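Local coordinates for protein TatD-related deoxyribonuclease (Thermotoga maritima, PDB 1J6O) that probably acts as a metal-dependent deoxyribonuclease of the TatD family, hydrolysing ester bonds in DNA, at residues His17-Phe22 / Val45-Asn50; Phe68-Val73 / Val98-Glu103. One frame throughout, in Å; residues are numbered along the deposited sequence.

Interaction 1 (His17-Phe22 / Val45-Asn50)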
ATOM      1  N   HIS A  17      -0.898  -2.209  -3.419  1.00  5.91           N
ATOM      2  CA  HIS A  17       0.410  -1.582  -3.409  1.00  6.90           C
ATOM      3  C   HIS A  17       1.283  -2.173  -4.494  1.00  7.83           C
ATOM      4  O   HIS A  17       1.988  -3.158  -4.256  1.00 11.92           O
ATOM      5  CB  HIS A  17       1.084  -1.779  -2.032  1.00  6.94           C
ATOM      6  CG  HIS A  17       2.108  -0.738  -1.701  1.00  7.32           C
ATOM      7  ND1 HIS A  17       1.829   0.346  -0.895  1.00  9.71           N
ATOM      8  CD2 HIS A  17       3.408  -0.613  -2.060  1.00  8.40           C
ATOM      9  CE1 HIS A  17       2.918   1.090  -0.767  1.00 10.61           C
ATOM     10  NE2 HIS A  17       3.889   0.529  -1.463  1.00 10.79           N
ATOM     11  N   ALA A  18       1.263  -1.577  -5.682  1.00  5.47           N
ATOM     12  CA  ALA A  18       2.082  -2.090  -6.774  1.00  5.66           C
ATOM     13  C   ALA A  18       3.007  -0.984  -7.348  1.00  5.86           C
ATOM     14  O   ALA A  18       2.743   0.190  -7.143  1.00  5.49           O
ATOM     15  CB  ALA A  18       1.174  -2.578  -7.848  1.00  4.30           C
ATOM     16  N   HIS A  19       4.080  -1.369  -8.047  1.00  4.58           N
ATOM     17  CA  HIS A  19       5.012  -0.399  -8.657  1.00  5.69           C
ATOM     18  C   HIS A  19       5.249  -0.971 -10.057  1.00  5.76           C
ATOM     19  O   HIS A  19       6.410  -1.304 -10.436  1.00  5.66           O
ATOM     20  CB  HIS A  19       6.364  -0.376  -7.912  1.00  5.93           C
ATOM     21  CG  HIS A  19       6.245  -0.104  -6.442  1.00  7.11           C
ATOM     22  ND1 HIS A  19       5.930   1.141  -5.943  1.00  8.75           N
ATOM     23  CD2 HIS A  19       6.458  -0.902  -5.364  1.00  7.58           C
ATOM     24  CE1 HIS A  19       5.968   1.104  -4.620  1.00 11.23           C
ATOM     25  NE2 HIS A  19       6.290  -0.124  -4.244  1.00  8.90           N
ATOM     26  N   LEU A  20       4.180  -1.046 -10.841  1.00  4.69           N
ATOM     27  CA  LEU A  20       4.261  -1.597 -12.193  1.00  5.86           C
ATOM     28  C   LEU A  20       5.083  -0.781 -13.166  1.00  6.86           C
ATOM     29  O   LEU A  20       5.507  -1.291 -14.217  1.00  7.61           O
ATOM     30  CB  LEU A  20       2.840  -1.820 -12.729  1.00  6.90           C
ATOM     31  CG  LEU A  20       2.072  -2.924 -11.985  1.00 10.03           C
ATOM     32  CD1 LEU A  20       0.548  -2.817 -12.252  1.00  9.30           C
ATOM     33  CD2 LEU A  20       2.604  -4.275 -12.433  1.00 10.50           C
ATOM     34  N   HIS A  21       5.324   0.468 -12.801  1.00  5.31           N
ATOM     35  CA  HIS A  21       6.100   1.366 -13.640  1.00  7.50           C
ATOM     36  C   HIS A  21       7.604   1.240 -13.408  1.00  7.17           C
ATOM     37  O   HIS A  21       8.383   1.912 -14.095  1.00  8.99           O
ATOM     38  CB  HIS A  21       5.650   2.816 -13.431  1.00  7.00           C
ATOM     39  CG  HIS A  21       5.755   3.274 -12.013  1.00  9.47           C
ATOM     40  ND1 HIS A  21       5.044   2.678 -10.985  1.00  7.15           N
ATOM     41  CD2 HIS A  21       6.563   4.198 -11.434  1.00  6.86           C
ATOM     42  CE1 HIS A  21       5.418   3.211  -9.834  1.00  7.88           C
ATOM     43  NE2 HIS A  21       6.342   4.134 -10.079  1.00  8.58           N
ATOM     44  N   PHE A  22       8.025   0.404 -12.455  1.00  5.07           N
ATOM     45  CA  PHE A  22       9.445   0.232 -12.193  1.00  6.12           C
ATOM     46  C   PHE A  22      10.067  -0.481 -13.387  1.00  9.51           C
ATOM     47  O   PHE A  22       9.368  -1.194 -14.140  1.00  8.29           O
ATOM     48  CB  PHE A  22       9.683  -0.565 -10.918  1.00  5.67           C
ATOM     49  CG  PHE A  22       9.501   0.239  -9.646  1.00  5.79           C
ATOM     50  CD1 PHE A  22       8.958   1.529  -9.672  1.00  5.80           C
ATOM     51  CD2 PHE A  22       9.930  -0.282  -8.418  1.00  7.37           C
ATOM     52  CE1 PHE A  22       8.849   2.295  -8.490  1.00  7.33           C
ATOM     53  CE2 PHE A  22       9.817   0.489  -7.234  1.00 10.10           C
ATOM     54  CZ  PHE A  22       9.280   1.769  -7.283  1.00  7.39           C
ATOM     55  N   VAL A  45      -3.591  -0.596  -6.961  1.00  3.26           N
ATOM     56  CA  VAL A  45      -3.311   0.787  -6.616  1.00  3.76           C
ATOM     57  C   VAL A  45      -1.801   0.870  -6.876  1.00  5.50           C
ATOM     58  O   VAL A  45      -1.021   0.230  -6.168  1.00  6.86           O
ATOM     59  CB  VAL A  45      -3.574   1.095  -5.155  1.00  3.08           C
ATOM     60  CG1 VAL A  45      -3.113   2.555  -4.866  1.00  5.22           C
ATOM     61  CG2 VAL A  45      -5.074   0.912  -4.832  1.00  6.61           C
ATOM     62  N   ASN A  46      -1.421   1.615  -7.915  1.00  4.99           N
ATOM     63  CA  ASN A  46      -0.012   1.771  -8.299  1.00  6.09           C
ATOM     64  C   ASN A  46       0.551   2.988  -7.576  1.00  7.63           C
ATOM     65  O   ASN A  46       0.101   4.100  -7.758  1.00  8.14           O
ATOM     66  CB  ASN A  46       0.077   1.904  -9.806  1.00  6.50           C
ATOM     67  CG  ASN A  46       1.384   1.444 -10.321  1.00  4.31           C
ATOM     68  OD1 ASN A  46       1.683   0.240 -10.315  1.00  7.14           O
ATOM     69  ND2 ASN A  46       2.200   2.387 -10.753  1.00  9.15           N
ATOM     70  N   VAL A  47       1.599   2.736  -6.809  1.00  7.46           N
ATOM     71  CA  VAL A  47       2.253   3.728  -5.985  1.00  8.33           C
ATOM     72  C   VAL A  47       3.561   4.381  -6.404  1.00  9.12           C
ATOM     73  O   VAL A  47       4.520   3.688  -6.720  1.00 10.73           O
ATOM     74  CB  VAL A  47       2.490   3.064  -4.592  1.00  8.91           C
ATOM     75  CG1 VAL A  47       2.841   4.102  -3.571  1.00 10.71           C
ATOM     76  CG2 VAL A  47       1.216   2.298  -4.146  1.00  8.50           C
ATOM     77  N   GLY A  48       3.609   5.703  -6.293  1.00  9.14           N
ATOM     78  CA  GLY A  48       4.824   6.448  -6.650  1.00 10.25           C
ATOM     79  C   GLY A  48       5.737   6.605  -5.447  1.00 11.86           C
ATOM     80  O   GLY A  48       5.261   6.495  -4.308  1.00 12.61           O
ATOM     81  N   VAL A  49       7.045   6.820  -5.665  1.00  9.23           N
ATOM     82  CA  VAL A  49       7.952   6.979  -4.512  1.00 10.02           C
ATOM     83  C   VAL A  49       8.673   8.341  -4.418  1.00  9.69           C
ATOM     84  O   VAL A  49       9.429   8.592  -3.471  1.00 10.40           O
ATOM     85  CB  VAL A  49       8.991   5.816  -4.414  1.00  9.56           C
ATOM     86  CG1 VAL A  49       8.226   4.481  -4.192  1.00 11.57           C
ATOM     87  CG2 VAL A  49       9.856   5.732  -5.673  1.00  9.92           C
ATOM     88  N   ASN A  50       8.430   9.210  -5.399  1.00  9.59           N
ATOM     89  CA  ASN A  50       9.022  10.542  -5.415  1.00  9.54           C
ATOM     90  C   ASN A  50       8.304  11.307  -6.508  1.00 10.96           C
ATOM     91  O   ASN A  50       7.404  10.767  -7.144  1.00 11.30           O
ATOM     92  CB  ASN A  50      10.551  10.523  -5.607  1.00 11.45           C
ATOM     93  CG  ASN A  50      10.994   9.854  -6.896  1.00 12.24           C
ATOM     94  OD1 ASN A  50      10.514  10.167  -7.979  1.00 13.00           O
ATOM     95  ND2 ASN A  50      11.949   8.948  -6.774  1.00 16.80           N
TER
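H19 and H17 meet V47 where two neighbouring parallel strands of the TIM barrel, 13-18 and 41-47, run out at the predicted metal site. The H19 ring sends ND1 to V47 O (3.0 Å), the carbonyl oxygen lying close to the ring plane; its other nitrogen, NE2, bonds to D214. Methyl CG2 of V47 sits over the centre of one face of the H17 ring, a CH-pi contact with the carbon 3.9 Å from the ring centroid. H17 NE2 is held by E103, and H164 stacks on the ring. Both histidines are thus fixed in rotation, consistent with their predicted role as ligands of one divalent cation.

Behind them the strands are zipped by A18, whose N donates to V45 O (3.0 Å) and whose O accepts V47 N (2.8 Å). From within strand 41-47, N46 reaches across to the turn 19-22, which follows strand 13-18: with CG anti to its own N (chi1 -153°), OD1 takes the L20 N-H on a lone pair, in the carbonyl plane, at 2.9 Å. Its ND2 bonds to S57 of helix 51-61 and lies 2.9 Å from H21 ND1, the ring and amide planes 73° apart. A leucine at N46 would probably leave L20 N without its acceptor and S57 without its amide partner, freeing the turn to shift. H21 NE2 is bonded to D53, while F22 lays a ring face over H19 CB and brings its edge, at CZ, to within 4.2 Å of V49 CG1.

Interaction 2 (Phe68-Val73 / Val98-Glu103)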
ATOM      1  N   PHE A  68      -5.208   2.404 -10.537  1.00  6.34           N
ATOM      2  CA  PHE A  68      -5.466   3.698  -9.914  1.00  7.37           C
ATOM      3  C   PHE A  68      -4.088   4.082  -9.406  1.00  8.51           C
ATOM      4  O   PHE A  68      -3.196   3.223  -9.304  1.00  8.83           O
ATOM      5  CB  PHE A  68      -6.506   3.605  -8.802  1.00  6.92           C
ATOM      6  CG  PHE A  68      -7.852   3.243  -9.334  1.00  7.32           C
ATOM      7  CD1 PHE A  68      -8.204   1.904  -9.518  1.00 11.67           C
ATOM      8  CD2 PHE A  68      -8.716   4.242  -9.771  1.00  9.83           C
ATOM      9  CE1 PHE A  68      -9.417   1.555 -10.142  1.00 11.50           C
ATOM     10  CE2 PHE A  68      -9.931   3.914 -10.396  1.00 12.57           C
ATOM     11  CZ  PHE A  68     -10.275   2.567 -10.577  1.00 12.53           C
ATOM     12  N   CYS A  69      -3.932   5.342  -9.026  1.00  7.74           N
ATOM     13  CA  CYS A  69      -2.645   5.842  -8.570  1.00  8.51           C
ATOM     14  C   CYS A  69      -2.530   6.495  -7.184  1.00  8.81           C
ATOM     15  O   CYS A  69      -3.501   7.045  -6.676  1.00  7.19           O
ATOM     16  CB  CYS A  69      -2.237   6.888  -9.636  1.00 10.54           C
ATOM     17  SG  CYS A  69      -0.648   7.720  -9.513  1.00 18.69           S
ATOM     18  N   SER A  70      -1.343   6.386  -6.574  1.00  7.23           N
ATOM     19  CA  SER A  70      -1.082   7.001  -5.273  1.00  5.43           C
ATOM     20  C   SER A  70       0.175   7.802  -5.577  1.00  7.18           C
ATOM     21  O   SER A  70       1.120   7.262  -6.184  1.00  7.29           O
ATOM     22  CB  SER A  70      -0.759   5.989  -4.172  1.00  7.60           C
ATOM     23  OG  SER A  70      -0.612   6.667  -2.932  1.00 11.71           O
ATOM     24  N   VAL A  71       0.211   9.069  -5.169  1.00  5.10           N
ATOM     25  CA  VAL A  71       1.391   9.896  -5.427  1.00  6.99           C
ATOM     26  C   VAL A  71       1.980  10.337  -4.100  1.00  7.26           C
ATOM     27  O   VAL A  71       1.243  10.628  -3.137  1.00  7.15           O
ATOM     28  CB  VAL A  71       1.060  11.148  -6.289  1.00  4.78           C
ATOM     29  CG1 VAL A  71       0.497  10.702  -7.643  1.00  5.10           C
ATOM     30  CG2 VAL A  71       0.046  12.077  -5.572  1.00  4.67           C
ATOM     31  N   GLY A  72       3.306  10.374  -4.049  1.00  6.78           N
ATOM     32  CA  GLY A  72       3.973  10.774  -2.821  1.00  7.84           C
ATOM     33  C   GLY A  72       5.481  10.649  -2.900  1.00  6.89           C
ATOM     34  O   GLY A  72       6.062  10.337  -3.955  1.00  7.45           O
ATOM     35  N   VAL A  73       6.104  10.912  -1.761  1.00  6.89           N
ATOM     36  CA  VAL A  73       7.538  10.852  -1.631  1.00  6.83           C
ATOM     37  C   VAL A  73       7.868   9.958  -0.458  1.00  7.16           C
ATOM     38  O   VAL A  73       7.506  10.240   0.699  1.00  8.79           O
ATOM     39  CB  VAL A  73       8.127  12.271  -1.393  1.00  6.25           C
ATOM     40  CG1 VAL A  73       9.639  12.190  -1.272  1.00  5.67           C
ATOM     41  CG2 VAL A  73       7.761  13.183  -2.555  1.00  8.47           C
ATOM     42  N   VAL A  98      -5.912   9.511  -9.339  1.00  8.21           N
ATOM     43  CA  VAL A  98      -5.177   9.543  -8.056  1.00  8.63           C
ATOM     44  C   VAL A  98      -6.175   9.305  -6.920  1.00  8.85           C
ATOM     45  O   VAL A  98      -7.099  10.117  -6.685  1.00  9.41           O
ATOM     46  CB  VAL A  98      -4.443  10.867  -7.867  1.00  9.28           C
ATOM     47  CG1 VAL A  98      -3.815  10.922  -6.469  1.00  9.82           C
ATOM     48  CG2 VAL A  98      -3.341  10.985  -8.918  1.00 10.14           C
ATOM     49  N   VAL A  99      -5.971   8.206  -6.198  1.00  7.25           N
ATOM     50  CA  VAL A  99      -6.868   7.842  -5.108  1.00  6.49           C
ATOM     51  C   VAL A  99      -6.243   7.840  -3.727  1.00  6.82           C
ATOM     52  O   VAL A  99      -6.892   7.497  -2.739  1.00  8.00           O
ATOM     53  CB  VAL A  99      -7.442   6.417  -5.373  1.00  6.75           C
ATOM     54  CG1 VAL A  99      -8.212   6.392  -6.704  1.00  7.36           C
ATOM     55  CG2 VAL A  99      -6.285   5.405  -5.485  1.00  8.11           C
ATOM     56  N   ALA A 100      -4.981   8.239  -3.641  1.00  6.67           N
ATOM     57  CA  ALA A 100      -4.340   8.236  -2.350  1.00  6.69           C
ATOM     58  C   ALA A 100      -3.050   9.021  -2.423  1.00  6.72           C
ATOM     59  O   ALA A 100      -2.601   9.369  -3.508  1.00  6.95           O
ATOM     60  CB  ALA A 100      -4.013   6.775  -1.937  1.00  6.84           C
ATOM     61  N   ILE A 101      -2.512   9.317  -1.249  1.00  6.53           N
ATOM     62  CA  ILE A 101      -1.260  10.044  -1.096  1.00  7.15           C
ATOM     63  C   ILE A 101      -0.326   9.035  -0.432  1.00  7.45           C
ATOM     64  O   ILE A 101      -0.648   8.465   0.628  1.00  8.07           O
ATOM     65  CB  ILE A 101      -1.378  11.305  -0.165  1.00  8.19           C
ATOM     66  CG1 ILE A 101      -2.230  12.389  -0.827  1.00  9.33           C
ATOM     67  CG2 ILE A 101       0.048  11.893   0.091  1.00  8.57           C
ATOM     68  CD1 ILE A 101      -1.672  12.926  -2.137  1.00 11.30           C
ATOM     69  N   GLY A 102       0.820   8.806  -1.078  1.00  6.18           N
ATOM     70  CA  GLY A 102       1.828   7.875  -0.592  1.00  6.95           C
ATOM     71  C   GLY A 102       2.535   7.337  -1.834  1.00  7.42           C
ATOM     72  O   GLY A 102       2.053   7.548  -2.947  1.00  7.68           O
ATOM     73  N   GLU A 103       3.603   6.571  -1.682  1.00  8.95           N
ATOM     74  CA  GLU A 103       4.171   6.160  -0.405  1.00 10.76           C
ATOM     75  C   GLU A 103       4.771   7.272   0.454  1.00  9.20           C
ATOM     76  O   GLU A 103       5.482   8.150  -0.041  1.00 10.88           O
ATOM     77  CB  GLU A 103       5.232   5.081  -0.695  1.00 13.79           C
ATOM     78  CG  GLU A 103       5.321   4.019   0.363  1.00 20.59           C
ATOM     79  CD  GLU A 103       6.107   2.797  -0.086  1.00 23.64           C
ATOM     80  OE1 GLU A 103       6.009   2.386  -1.269  1.00 22.89           O
ATOM     81  OE2 GLU A 103       6.820   2.239   0.771  1.00 25.57           O
TER
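S70 and its neighbours on strand 68-71 run parallel to strand 98-102, the two axes 4.3 Å apart at closest and inclined by 27°, with C69 paired to V98 and V71 to I101. V99 N gives a bond of 2.8 Å to C69 O, nearly in line with the carbonyl. V71 N reaches A100 O over a longer 3.3 Å, and G102 N meets V71 O from above the carbonyl plane.

S70 swings OG opposite its amide nitrogen (chi1 -176°), which carries it to G102 O, where it donates at 2.8 Å, again from above the carbonyl plane, and rests against A100 CB. On the other face of the sheet V71 spreads its two methyls: CG1 meets V98 CG2, and CG2 lies 3.9 Å from I101 CD1. L89 and F92 of helix 85-92 pack on V71 as well. Next to the first of these backbone bonds, V99 CG1 comes obliquely to the F68 ring, 3.8 Å from CD2.

Glycine suits both G72 and G102: a CB on the former would clash with G102 C, and the backbone angles of the latter would jam one against the preceding carbonyl. A cis peptide then leads into E103, whose carboxylate turns away from strand 68-71 to bond H17, with a weak bond to H164. Successive parallel strands joined through helix 85-92 form a beta-alpha-beta unit of the TIM barrel, here carrying a predicted metal-binding glutamate where the chain turns a corner after G102.

In the fold
Interaction 1 joins strands 13-18 and 41-47 and interaction 2 joins strands 67-71 and 98-107, so together they take in the first four strands of the parallel barrel sheet. They follow one another along the chain, the first closing before the second opens, with helix 51-61 between them, yet their centres are only about 8 Å apart. The middle strands are neighbours, and N46 N probably bonds to F68 O to continue the sheet. V47 CG1 packs against the backbone N of E103. Histidines from the end of strand 13-18 and the loop just after it, and the glutamate from strand 98-107, thereby converge on one predicted metal site.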